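Local atomic coordinates of acetyl-xylan esterase (Streptomyces lividans, PDB entry 2CC0), a protein that hydrolyses acetyl esters on xylan, as a metal-ion-dependent family 4 carbohydrate esterase closely similar to peptidoglycan deacetylases. Residues G5-T10 with S144-G149; N29-T34 with L177-I182; I123-S128 with N148-L153; A134-I139 with L162-R167. All blocks are in the same frame, centred on the assembly; numbering follows the deposited sequence.

How the contacts relate
Contacts 1, 2 and 3 all reach the same parallel sheet: strand 5-12 pairs with 177-179 and 34-37 as well as with 151-155, which in turn pairs with 126-127. Contact 3 is buried and has direct strand pairing, five backbone-donated bonds plus a serine hydroxyl bond, and a CH-pi contact of leucine on tryptophan near the metal site. Contact 2 is also buried, but its two backbones stand apart and are joined by one serine and several waters. Contact 1, partly buried, shares N148 and G149 with contact 3 and ties the loop before strand 151-155 to strand 5-12. Contact 4 lies farthest out, between two helices, where methyl packing inside gives way to a salt bridge outside.

Contact 1 of 4, residues G5-T10 with S144-G149; sequences GYVGLT and SRLGNG
Y6 is held by both ends of its backbone to the loop 144-149. Its N donates to N148 OD1 over 2.8 Å, lying in the plane of the asparagine carbonyl, with an N-H...O angle of 164°. Its O accepts from G149 N at 2.7 Å, the donor coming in almost along the C=O axis. N148 can do this because its CG stands anti to the backbone N (chi1 176°), which lays the amide beside the start of the strand and lets OD1 stand in for a backbone carbonyl. A weaker C-H...O contact, N148 CA to Y6 O at 3.5 Å, runs next to these bonds. The close fit leaves little room at G5, whose CA is 3.2 Å from N148 OD1; a side chain there would collide with it.

The apolar part is small. V7 CG1 packs on L146 CB at 3.8 Å, and the two side chains cross at about a right angle. L146 then continues onto V126 and I152, while the ring of Y6 leaves in another direction to rest on C178, A191 and P192.

Beyond G149, Q150, just ahead of strand 151-155, and I152 within it bond to G8 of strand 5-12. The loop is thus the return from helix 136-144 in a beta-alpha-beta crossover of the distorted barrel typical of polysaccharide deacetylases.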
loop_
_atom_site.group_PDB
_atom_site.type_symbol
_atom_site.label_atom_id
_atom_site.label_comp_id
_atom_site.label_asym_id
_atom_site.label_seq_id
_atom_site.Cartn_x
_atom_site.Cartn_y
_atom_site.Cartn_z
ATOM N N GLY A 5 -6.046 -16.138 -4.846
ATOM C CA GLY A 5 -5.551 -14.832 -4.408
ATOM C C GLY A 5 -6.241 -14.500 -3.100
ATOM O O GLY A 5 -7.155 -15.226 -2.686
ATOM N N TYR A 6 -5.825 -13.390 -2.479
ATOM C CA TYR A 6 -6.345 -12.980 -1.167
ATOM C C TYR A 6 -6.756 -11.538 -1.167
ATOM O O TYR A 6 -6.102 -10.686 -1.811
ATOM C CB TYR A 6 -5.309 -13.231 -0.064
ATOM C CG TYR A 6 -5.040 -14.708 0.108
ATOM C CD1 TYR A 6 -5.811 -15.474 0.980
ATOM C CD2 TYR A 6 -4.048 -15.333 -0.636
ATOM C CE1 TYR A 6 -5.582 -16.834 1.131
ATOM C CE2 TYR A 6 -3.809 -16.695 -0.502
ATOM C CZ TYR A 6 -4.586 -17.439 0.378
ATOM O OH TYR A 6 -4.346 -18.798 0.503
ATOM N N VAL A 7 -7.841 -11.254 -0.441
ATOM C CA VAL A 7 -8.251 -9.862 -0.244
ATOM C C VAL A 7 -8.236 -9.534 1.236
ATOM O O VAL A 7 -8.267 -10.443 2.065
ATOM C CB VAL A 7 -9.655 -9.591 -0.785
ATOM C CG1 VAL A 7 -9.729 -9.888 -2.334
ATOM C CG2 VAL A 7 -10.724 -10.375 0.027
ATOM N N GLY A 8 -8.199 -8.231 1.544
ATOM C CA GLY A 8 -8.142 -7.764 2.928
ATOM C C GLY A 8 -9.479 -7.219 3.364
ATOM O O GLY A 8 -9.769 -6.046 3.122
ATOM N N LEU A 9 -10.305 -8.064 3.995
ATOM C CA LEU A 9 -11.547 -7.546 4.586
ATOM C C LEU A 9 -11.205 -6.851 5.880
ATOM O O LEU A 9 -10.476 -7.409 6.707
ATOM C CB LEU A 9 -12.517 -8.683 4.886
ATOM C CG LEU A 9 -12.893 -9.534 3.682
ATOM C CD1 LEU A 9 -13.871 -10.655 4.157
ATOM C CD2 LEU A 9 -13.501 -8.728 2.526
ATOM N N THR A 10 -11.714 -5.629 6.063
ATOM C CA THR A 10 -11.441 -4.892 7.289
ATOM C C THR A 10 -12.701 -4.233 7.826
ATOM O O THR A 10 -13.592 -3.872 7.047
ATOM C CB THR A 10 -10.328 -3.807 7.084
ATOM O OG1 THR A 10 -10.858 -2.721 6.315
ATOM C CG2 THR A 10 -9.106 -4.402 6.371
ATOM N N SER A 144 -16.829 -6.924 -4.902
ATOM C CA SER A 144 -16.602 -7.499 -6.240
ATOM C C SER A 144 -15.490 -6.795 -7.047
ATOM O O SER A 144 -14.975 -7.348 -8.017
ATOM C CB SER A 144 -17.907 -7.568 -7.049
ATOM O OG SER A 144 -18.185 -6.358 -7.738
ATOM N N ARG A 145 -15.117 -5.584 -6.642
ATOM C CA ARG A 145 -14.065 -4.840 -7.331
ATOM C C ARG A 145 -12.659 -5.210 -6.885
ATOM O O ARG A 145 -11.673 -4.805 -7.521
ATOM C CB ARG A 145 -14.287 -3.352 -7.137
ATOM C CG ARG A 145 -15.597 -2.904 -7.728
ATOM C CD ARG A 145 -15.508 -1.479 -8.104
ATOM N NE ARG A 145 -15.508 -0.610 -6.937
ATOM C CZ ARG A 145 -16.601 -0.233 -6.271
ATOM N NH1 ARG A 145 -17.807 -0.667 -6.634
ATOM N NH2 ARG A 145 -16.492 0.581 -5.230
ATOM N N LEU A 146 -12.563 -5.951 -5.781
ATOM C CA LEU A 146 -11.257 -6.259 -5.213
ATOM C C LEU A 146 -10.531 -7.317 -6.015
ATOM O O LEU A 146 -11.116 -8.345 -6.356
ATOM C CB LEU A 146 -11.400 -6.772 -3.782
ATOM C CG LEU A 146 -11.977 -5.825 -2.734
ATOM C CD1 LEU A 146 -12.386 -6.628 -1.493
ATOM C CD2 LEU A 146 -10.949 -4.743 -2.408
ATOM N N GLY A 147 -9.242 -7.071 -6.256
ATOM C CA GLY A 147 -8.353 -8.089 -6.801
ATOM C C GLY A 147 -7.368 -8.596 -5.758
ATOM O O GLY A 147 -7.346 -8.117 -4.615
ATOM N N ASN A 148 -6.543 -9.561 -6.145
ATOM C CA ASN A 148 -5.559 -10.105 -5.233
ATOM C C ASN A 148 -4.721 -8.982 -4.613
ATOM O O ASN A 148 -4.196 -8.109 -5.325
ATOM C CB ASN A 148 -4.631 -11.090 -5.961
ATOM C CG ASN A 148 -3.537 -11.614 -5.062
ATOM O OD1 ASN A 148 -3.800 -12.188 -4.014
ATOM N ND2 ASN A 148 -2.291 -11.393 -5.456
ATOM N N GLY A 149 -4.613 -9.005 -3.285
ATOM C CA GLY A 149 -3.784 -8.052 -2.540
ATOM C C GLY A 149 -4.558 -6.861 -2.012
ATOM O O GLY A 149 -4.069 -6.170 -1.107
#

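Contact 2 of 4, residues N29-T34 with L177-I182; sequences NGLRAT and LCSGMI
S179 and R32 join two chain segments that flank the same edge of strand 5-12 in the parallel barrel sheet of this deacetylase-type fold: 177-179 pairs near its start, and the chain entering strand 34-37 pairs farther along. The loop 29-34 begins with a Schellman motif that closes helix 19-28, G30 being its C-prime residue, and then runs roughly alongside 179-182.

The one direct hydrogen bond goes from R32 N to S179 OG, 2.9 Å long and practically straight at 175°. The hydroxyl reaches the amide because OG sits between the backbone N and the carbonyl carbon of its own residue (chi1 53°), so that it stands up from the strand toward the loop. L31 closes in beside it, where CD2 comes within 3.9 Å of S179 OG, while CD1 packs on I165. R32 sends its chain elsewhere, bending at chi3 so that NE can donate to G56 O. An alanine in place of S179 would probably leave the R32 amide without its acceptor and open a gap beside the leucine methyl.

Waters link the backbones elsewhere. At the G30 end one donates to G30 O and accepts from S179 N at 2.9 Å; farther along another bridges R32 O and G180 O. T34 holds OG1 beside its own backbone N (chi1 -57°), facing I182, whose CD1 approaches it to 4.0 Å. Two waters lie at T34 OG1: one reaches G180 O as well, and the other, 2.7 Å away, accepts from I182 N at 2.9 Å.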
loop_
_atom_site.group_PDB
_atom_site.type_symbol
_atom_site.label_atom_id
_atom_site.label_comp_id
_atom_site.label_asym_id
_atom_site.label_seq_id
_atom_site.Cartn_x
_atom_site.Cartn_y
_atom_site.Cartn_z
ATOM N N ASN A 29 -19.471 -18.013 7.664
ATOM C CA ASN A 29 -19.243 -17.921 6.233
ATOM C C ASN A 29 -17.781 -18.116 5.832
ATOM O O ASN A 29 -17.416 -17.907 4.671
ATOM C CB ASN A 29 -19.812 -16.613 5.705
ATOM C CG ASN A 29 -21.339 -16.640 5.663
ATOM O OD1 ASN A 29 -21.919 -17.182 4.729
ATOM N ND2 ASN A 29 -21.984 -16.090 6.683
ATOM N N GLY A 30 -16.974 -18.541 6.800
ATOM C CA GLY A 30 -15.597 -18.956 6.563
ATOM C C GLY A 30 -14.680 -17.798 6.234
ATOM O O GLY A 30 -13.702 -17.964 5.491
ATOM N N LEU A 31 -14.998 -16.626 6.771
ATOM C CA LEU A 31 -14.223 -15.412 6.455
ATOM C C LEU A 31 -13.411 -14.947 7.663
ATOM O O LEU A 31 -13.866 -15.042 8.813
ATOM C CB LEU A 31 -15.160 -14.271 6.023
ATOM C CG LEU A 31 -16.009 -14.447 4.770
ATOM C CD1 LEU A 31 -16.970 -13.262 4.696
ATOM C CD2 LEU A 31 -15.092 -14.541 3.545
ATOM N N ARG A 32 -12.212 -14.436 7.390
ATOM C CA ARG A 32 -11.373 -13.800 8.397
ATOM C C ARG A 32 -11.172 -12.351 7.980
ATOM O O ARG A 32 -11.296 -12.002 6.786
ATOM C CB ARG A 32 -10.035 -14.514 8.553
ATOM C CG ARG A 32 -10.223 -16.010 8.932
ATOM C CD ARG A 32 -8.915 -16.733 8.990
ATOM N NE ARG A 32 -8.200 -16.351 10.206
ATOM C CZ ARG A 32 -6.997 -16.797 10.555
ATOM N NH1 ARG A 32 -6.339 -17.669 9.777
ATOM N NH2 ARG A 32 -6.445 -16.377 11.689
ATOM N N ALA A 33 -10.888 -11.502 8.960
ATOM C CA ALA A 33 -10.809 -10.071 8.677
ATOM C C ALA A 33 -9.977 -9.388 9.729
ATOM O O ALA A 33 -9.661 -9.994 10.782
ATOM C CB ALA A 33 -12.214 -9.487 8.632
ATOM N N THR A 34 -9.593 -8.141 9.429
ATOM C CA THR A 34 -8.856 -7.306 10.354
ATOM C C THR A 34 -9.774 -6.251 10.945
ATOM O O THR A 34 -10.422 -5.491 10.202
ATOM C CB THR A 34 -7.635 -6.627 9.665
ATOM O OG1 THR A 34 -6.815 -7.641 9.117
ATOM C CG2 THR A 34 -6.814 -5.855 10.721
ATOM N N LEU A 177 -11.122 -16.125 -4.781
ATOM C CA LEU A 177 -10.377 -15.310 -3.835
ATOM C C LEU A 177 -10.758 -15.688 -2.430
ATOM O O LEU A 177 -11.896 -16.121 -2.172
ATOM C CB LEU A 177 -10.646 -13.815 -4.055
ATOM C CG LEU A 177 -10.133 -13.228 -5.374
ATOM C CD1 LEU A 177 -10.698 -11.798 -5.589
ATOM C CD2 LEU A 177 -8.599 -13.244 -5.397
ATOM N N CYS A 178 -9.804 -15.531 -1.526
ATOM C CA CYS A 178 -10.080 -15.812 -0.127
ATOM C C CYS A 178 -9.765 -14.636 0.762
ATOM O O CYS A 178 -9.073 -13.710 0.361
ATOM C CB CYS A 178 -9.309 -17.022 0.310
ATOM S SG CYS A 178 -9.840 -18.475 -0.605
ATOM N N SER A 179 -10.319 -14.652 1.968
ATOM C CA SER A 179 -10.043 -13.560 2.906
ATOM C C SER A 179 -8.652 -13.787 3.491
ATOM O O SER A 179 -8.302 -14.911 3.896
ATOM C CB SER A 179 -11.147 -13.453 3.970
ATOM O OG SER A 179 -11.360 -14.696 4.599
ATOM N N GLY A 180 -7.822 -12.742 3.491
ATOM C CA GLY A 180 -6.459 -12.882 3.946
ATOM C C GLY A 180 -6.098 -11.891 5.042
ATOM O O GLY A 180 -6.932 -11.118 5.503
ATOM N N MET A 181 -4.853 -11.984 5.488
ATOM C CA MET A 181 -4.374 -11.033 6.473
ATOM C C MET A 181 -3.619 -9.943 5.737
ATOM O O MET A 181 -3.334 -10.057 4.544
ATOM C CB MET A 181 -3.472 -11.694 7.514
ATOM C CG MET A 181 -2.125 -12.053 6.972
ATOM S SD MET A 181 -1.174 -13.022 8.138
ATOM C CE MET A 181 0.233 -13.343 7.097
ATOM N N ILE A 182 -3.358 -8.859 6.440
ATOM C CA ILE A 182 -2.642 -7.733 5.843
ATOM C C ILE A 182 -1.185 -7.739 6.285
ATOM O O ILE A 182 -0.874 -7.742 7.493
ATOM C CB ILE A 182 -3.336 -6.371 6.164
ATOM C CG1 ILE A 182 -4.730 -6.335 5.485
ATOM C CG2 ILE A 182 -2.460 -5.203 5.688
ATOM C CD1 ILE A 182 -5.686 -5.269 6.051
HETATM O O HOH W 1 -11.999 -16.847 2.960
HETATM O O HOH W 2 -9.643 -10.554 5.144
HETATM O O HOH W 3 -7.705 -8.483 6.578
HETATM O O HOH W 4 -4.236 -8.545 9.187
#

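Contact 3 of 4, residues I123-S128 with N148-L153; sequences IWDVDS and NGQVIL
W124 and L153 form the tight part of this contact. L153 CD2 sits 3.7 Å from the centroid of the six-membered ring and only 1° off its normal, while L153 CB packs against W124 CG; in the conformer given, I123 CG2 covers the opposite face nearer the rim. W124 turns its CG between its backbone N and carbonyl carbon (chi1 53°), which swings the indole alongside the leucine. With an alanine here, L153 CD2 would probably lose the cover of the indole face.

Next to the ring, the parallel strands 126-127 and 151-155 of a beta-alpha-beta unit pair directly. L153 N donates to V126 O at 2.9 Å. V151 O takes two donors, D125 N and V126 N, and L153 O is likewise held twice, by S128 N and by S128 OG, which donates from 2.8 Å onto a lone pair of L153 O. On the other face of the sheet from L153, V126 CG1 meets I152 CD1 at 3.8 Å.

The other end is looser and polar. D125 OD2 accepts from V151 N at 2.9 Å on its anti side, but Q150 NE2 stays 3.9 Å from D125 OD1. That oxygen forms a salt bridge with R188 of the second subunit, whereas Q150 turns its OE1 to G147 N and its NE2 to N148 O of the second subunit.

An acetate ion lies about 3 Å from the W124 side chain at its nearest, and the zinc about 6 Å from that of L153. This is consistent with W124 lining the pocket for the acetyl group beside the metal.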
loop_
_atom_site.group_PDB
_atom_site.type_symbol
_atom_site.label_atom_id
_atom_site.label_comp_id
_atom_site.label_asym_id
_atom_site.label_seq_id
_atom_site.Cartn_x
_atom_site.Cartn_y
_atom_site.Cartn_z
ATOM N N ILE A 123 -4.390 2.175 4.664
ATOM C CA ILE A 123 -5.533 2.914 4.148
ATOM C C ILE A 123 -6.504 1.883 3.564
ATOM O O ILE A 123 -6.917 0.968 4.248
ATOM C CB ILE A 123 -5.090 4.023 3.126
ATOM C CG1 ILE A 123 -3.884 4.802 3.672
ATOM C CG2 ILE A 123 -6.244 4.990 2.831
ATOM C CD1 ILE A 123 -4.187 5.612 4.977
ATOM N N TRP A 124 -6.832 1.994 2.285
ATOM C CA TRP A 124 -7.698 0.999 1.634
ATOM C C TRP A 124 -7.621 1.225 0.121
ATOM O O TRP A 124 -7.148 2.277 -0.347
ATOM C CB TRP A 124 -9.172 1.070 2.113
ATOM C CG TRP A 124 -9.742 2.434 2.006
ATOM C CD1 TRP A 124 -10.301 3.007 0.888
ATOM C CD2 TRP A 124 -9.784 3.430 3.037
ATOM N NE1 TRP A 124 -10.683 4.304 1.160
ATOM C CE2 TRP A 124 -10.385 4.587 2.471
ATOM C CE3 TRP A 124 -9.375 3.463 4.390
ATOM C CZ2 TRP A 124 -10.586 5.772 3.209
ATOM C CZ3 TRP A 124 -9.561 4.657 5.124
ATOM C CH2 TRP A 124 -10.171 5.783 4.522
ATOM N N ASP A 125 -8.051 0.210 -0.619
ATOM C CA ASP A 125 -8.176 0.282 -2.080
ATOM C C ASP A 125 -9.620 0.626 -2.480
ATOM O O ASP A 125 -9.862 1.325 -3.478
ATOM C CB ASP A 125 -7.753 -1.061 -2.699
ATOM C CG ASP A 125 -6.281 -1.336 -2.466
ATOM O OD1 ASP A 125 -5.472 -0.706 -3.198
ATOM O OD2 ASP A 125 -5.912 -2.114 -1.547
ATOM N N VAL A 126 -10.579 0.086 -1.730
ATOM C CA VAL A 126 -11.990 0.300 -2.019
ATOM C C VAL A 126 -12.691 0.705 -0.737
ATOM O O VAL A 126 -12.450 0.100 0.319
ATOM C CB VAL A 126 -12.607 -1.014 -2.541
ATOM C CG1 VAL A 126 -14.149 -0.934 -2.677
ATOM C CG2 VAL A 126 -11.951 -1.447 -3.859
ATOM N N ASP A 127 -13.542 1.729 -0.826
ATOM C CA ASP A 127 -14.366 2.159 0.303
ATOM C C ASP A 127 -15.765 1.602 0.026
ATOM O O ASP A 127 -16.392 1.965 -0.975
ATOM C CB ASP A 127 -14.365 3.689 0.409
ATOM C CG ASP A 127 -15.318 4.232 1.482
ATOM O OD1 ASP A 127 -15.941 3.446 2.216
ATOM O OD2 ASP A 127 -15.448 5.477 1.577
ATOM N N SER A 128 -16.239 0.704 0.891
ATOM C CA SER A 128 -17.550 0.087 0.719
ATOM C C SER A 128 -18.675 1.108 0.858
ATOM O O SER A 128 -19.815 0.839 0.460
ATOM C CB SER A 128 -17.744 -1.014 1.776
ATOM O OG SER A 128 -18.000 -0.444 3.061
ATOM N N ASN A 148 -6.543 -9.561 -6.145
ATOM C CA ASN A 148 -5.559 -10.105 -5.233
ATOM C C ASN A 148 -4.721 -8.982 -4.613
ATOM O O ASN A 148 -4.196 -8.109 -5.325
ATOM C CB ASN A 148 -4.631 -11.090 -5.961
ATOM C CG ASN A 148 -3.537 -11.614 -5.062
ATOM O OD1 ASN A 148 -3.800 -12.188 -4.014
ATOM N ND2 ASN A 148 -2.291 -11.393 -5.456
ATOM N N GLY A 149 -4.613 -9.005 -3.285
ATOM C CA GLY A 149 -3.784 -8.052 -2.540
ATOM C C GLY A 149 -4.558 -6.861 -2.012
ATOM O O GLY A 149 -4.069 -6.170 -1.107
ATOM N N GLN A 150 -5.755 -6.616 -2.558
ATOM C CA GLN A 150 -6.465 -5.392 -2.234
ATOM C C GLN A 150 -7.281 -5.425 -0.955
ATOM O O GLN A 150 -7.772 -6.482 -0.534
ATOM C CB GLN A 150 -7.292 -4.929 -3.417
ATOM C CG GLN A 150 -6.387 -4.721 -4.636
ATOM C CD GLN A 150 -7.096 -4.034 -5.778
ATOM O OE1 GLN A 150 -8.152 -4.486 -6.220
ATOM N NE2 GLN A 150 -6.503 -2.938 -6.283
ATOM N N VAL A 151 -7.453 -4.227 -0.398
ATOM C CA VAL A 151 -8.044 -4.031 0.931
ATOM C C VAL A 151 -9.329 -3.203 0.806
ATOM O O VAL A 151 -9.346 -2.176 0.130
ATOM C CB VAL A 151 -7.036 -3.293 1.831
ATOM C CG1 VAL A 151 -7.667 -2.901 3.128
ATOM C CG2 VAL A 151 -5.752 -4.123 2.081
ATOM N N ILE A 152 -10.400 -3.644 1.474
ATOM C CA ILE A 152 -11.663 -2.898 1.468
ATOM C C ILE A 152 -11.989 -2.354 2.873
ATOM O O ILE A 152 -11.850 -3.076 3.863
ATOM C CB ILE A 152 -12.857 -3.759 0.941
ATOM C CG1 ILE A 152 -14.139 -2.908 0.899
ATOM C CG2 ILE A 152 -13.025 -5.051 1.768
ATOM C CD1 ILE A 152 -15.235 -3.456 -0.012
ATOM N N LEU A 153 -12.412 -1.087 2.925
ATOM C CA LEU A 153 -12.909 -0.453 4.136
ATOM C C LEU A 153 -14.382 -0.781 4.381
ATOM O O LEU A 153 -15.266 -0.442 3.568
ATOM C CB LEU A 153 -12.749 1.073 4.020
ATOM C CG LEU A 153 -13.412 1.906 5.123
ATOM C CD1 LEU A 153 -12.752 1.626 6.494
ATOM C CD2 LEU A 153 -13.375 3.397 4.773
#

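Contact 4 of 4, residues A134-I139 with L162-R167; sequences ASTDAI and LAAIPR
The guanidinium of R167 presents its NH1-NH2 edge to the carboxylate of D137, and the two flat groups stand nearly perpendicular, 80° apart. Both nitrogens grip the same oxygen: R167 NH1 and R167 NH2 each lie 2.9 Å from D137 OD1, which stays close to the guanidinium plane. NH1 arrives nearly in line with the C-O bond, whereas NH2 comes from 36° above the carboxylate plane. Shared in this way, both N-H...O angles of the salt bridge are bent to just over 140°. A turn at chi3 of R167 brings the group round to the aspartate, and T136 CG2 comes within 3.8 Å of R167 NH1.

The bridge spans two helices of the alpha/beta fold, 136-144 and 159-174, near the start of the first, where S135 is the N-cap and its OG accepts from A138 N. Inward of the charges the contact is made by methyls. T136 holds CG2 anti to its backbone N, against A164 CA at 3.7 Å. On the other side of the threonine, OG1 touches A163 CB and makes a weak hydrogen bond to N160 O. Deeper still, I139 CG2 meets A164 CB at 3.9 Å, and I139 also reaches N160 and T161.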
loop_
_atom_site.group_PDB
_atom_site.type_symbol
_atom_site.label_atom_id
_atom_site.label_comp_id
_atom_site.label_asym_id
_atom_site.label_seq_id
_atom_site.Cartn_x
_atom_site.Cartn_y
_atom_site.Cartn_z
ATOM N N ALA A 134 -24.638 3.054 2.204
ATOM C CA ALA A 134 -24.640 2.121 1.085
ATOM C C ALA A 134 -25.583 0.959 1.355
ATOM O O ALA A 134 -25.682 0.462 2.478
ATOM C CB ALA A 134 -23.242 1.610 0.803
ATOM N N SER A 135 -26.289 0.542 0.318
ATOM C CA SER A 135 -27.152 -0.629 0.390
ATOM C C SER A 135 -26.305 -1.879 0.521
ATOM O O SER A 135 -25.096 -1.862 0.230
ATOM C CB SER A 135 -27.995 -0.717 -0.879
ATOM O OG SER A 135 -27.159 -0.938 -1.997
ATOM N N THR A 136 -26.932 -2.959 0.975
ATOM C CA THR A 136 -26.308 -4.280 0.955
ATOM C C THR A 136 -25.777 -4.600 -0.447
ATOM O O THR A 136 -24.629 -5.058 -0.602
ATOM C CB THR A 136 -27.287 -5.352 1.464
ATOM O OG1 THR A 136 -27.688 -5.000 2.797
ATOM C CG2 THR A 136 -26.624 -6.710 1.481
ATOM N N ASP A 137 -26.588 -4.322 -1.477
ATOM C CA ASP A 137 -26.134 -4.528 -2.850
ATOM C C ASP A 137 -24.863 -3.770 -3.171
ATOM O O ASP A 137 -23.973 -4.320 -3.815
ATOM C CB ASP A 137 -27.200 -4.074 -3.843
ATOM C CG ASP A 137 -28.330 -5.067 -4.003
ATOM O OD1 ASP A 137 -28.229 -6.231 -3.562
ATOM O OD2 ASP A 137 -29.340 -4.669 -4.625
ATOM N N ALA A 138 -24.808 -2.500 -2.765
ATOM C CA ALA A 138 -23.678 -1.636 -3.080
ATOM C C ALA A 138 -22.405 -2.139 -2.370
ATOM O O ALA A 138 -21.306 -2.081 -2.928
ATOM C CB ALA A 138 -23.986 -0.183 -2.722
ATOM N N ILE A 139 -22.573 -2.645 -1.150
ATOM C CA ILE A 139 -21.428 -3.162 -0.362
ATOM C C ILE A 139 -20.863 -4.411 -1.045
ATOM O O ILE A 139 -19.637 -4.554 -1.186
ATOM C CB ILE A 139 -21.861 -3.450 1.114
ATOM C CG1 ILE A 139 -22.264 -2.145 1.818
ATOM C CG2 ILE A 139 -20.766 -4.214 1.913
ATOM C CD1 ILE A 139 -23.080 -2.362 3.119
ATOM N N LEU A 162 -23.586 -6.296 8.068
ATOM C CA LEU A 162 -23.912 -7.623 8.611
ATOM C C LEU A 162 -24.721 -8.443 7.591
ATOM O O LEU A 162 -24.444 -9.618 7.377
ATOM C CB LEU A 162 -24.692 -7.476 9.915
ATOM C CG LEU A 162 -25.158 -8.798 10.533
ATOM C CD1 LEU A 162 -23.959 -9.664 10.988
ATOM C CD2 LEU A 162 -26.068 -8.500 11.708
ATOM N N ALA A 163 -25.703 -7.803 6.939
ATOM C CA ALA A 163 -26.564 -8.509 5.979
ATOM C C ALA A 163 -25.793 -8.991 4.747
ATOM O O ALA A 163 -26.167 -9.980 4.103
ATOM C CB ALA A 163 -27.688 -7.614 5.550
ATOM N N ALA A 164 -24.721 -8.264 4.425
ATOM C CA ALA A 164 -23.893 -8.541 3.250
ATOM C C ALA A 164 -22.971 -9.745 3.383
ATOM O O ALA A 164 -22.489 -10.268 2.377
ATOM C CB ALA A 164 -23.050 -7.278 2.907
ATOM N N ILE A 165 -22.702 -10.185 4.614
ATOM C CA ILE A 165 -21.628 -11.169 4.821
ATOM C C ILE A 165 -21.757 -12.450 3.951
ATOM O O ILE A 165 -20.800 -12.823 3.283
ATOM C CB ILE A 165 -21.397 -11.494 6.319
ATOM C CG1 ILE A 165 -21.030 -10.230 7.107
ATOM C CG2 ILE A 165 -20.371 -12.608 6.489
ATOM C CD1 ILE A 165 -19.825 -9.425 6.565
ATOM N N PRO A 166 -22.933 -13.126 3.950
ATOM C CA PRO A 166 -22.986 -14.312 3.074
ATOM C C PRO A 166 -22.688 -14.029 1.589
ATOM O O PRO A 166 -21.926 -14.774 0.971
ATOM C CB PRO A 166 -24.421 -14.856 3.267
ATOM C CG PRO A 166 -24.884 -14.254 4.548
ATOM C CD PRO A 166 -24.200 -12.901 4.665
ATOM N N ARG A 167 -23.249 -12.956 1.034
ATOM C CA ARG A 167 -22.972 -12.584 -0.357
ATOM C C ARG A 167 -21.534 -12.135 -0.598
ATOM O O ARG A 167 -20.997 -12.320 -1.698
ATOM C CB ARG A 167 -23.950 -11.528 -0.842
ATOM C CG ARG A 167 -25.325 -12.125 -1.160
ATOM C CD ARG A 167 -26.345 -11.022 -1.357
ATOM N NE ARG A 167 -26.097 -10.230 -2.562
ATOM C CZ ARG A 167 -26.592 -9.007 -2.767
ATOM N NH1 ARG A 167 -27.374 -8.432 -1.852
ATOM N NH2 ARG A 167 -26.308 -8.355 -3.889
#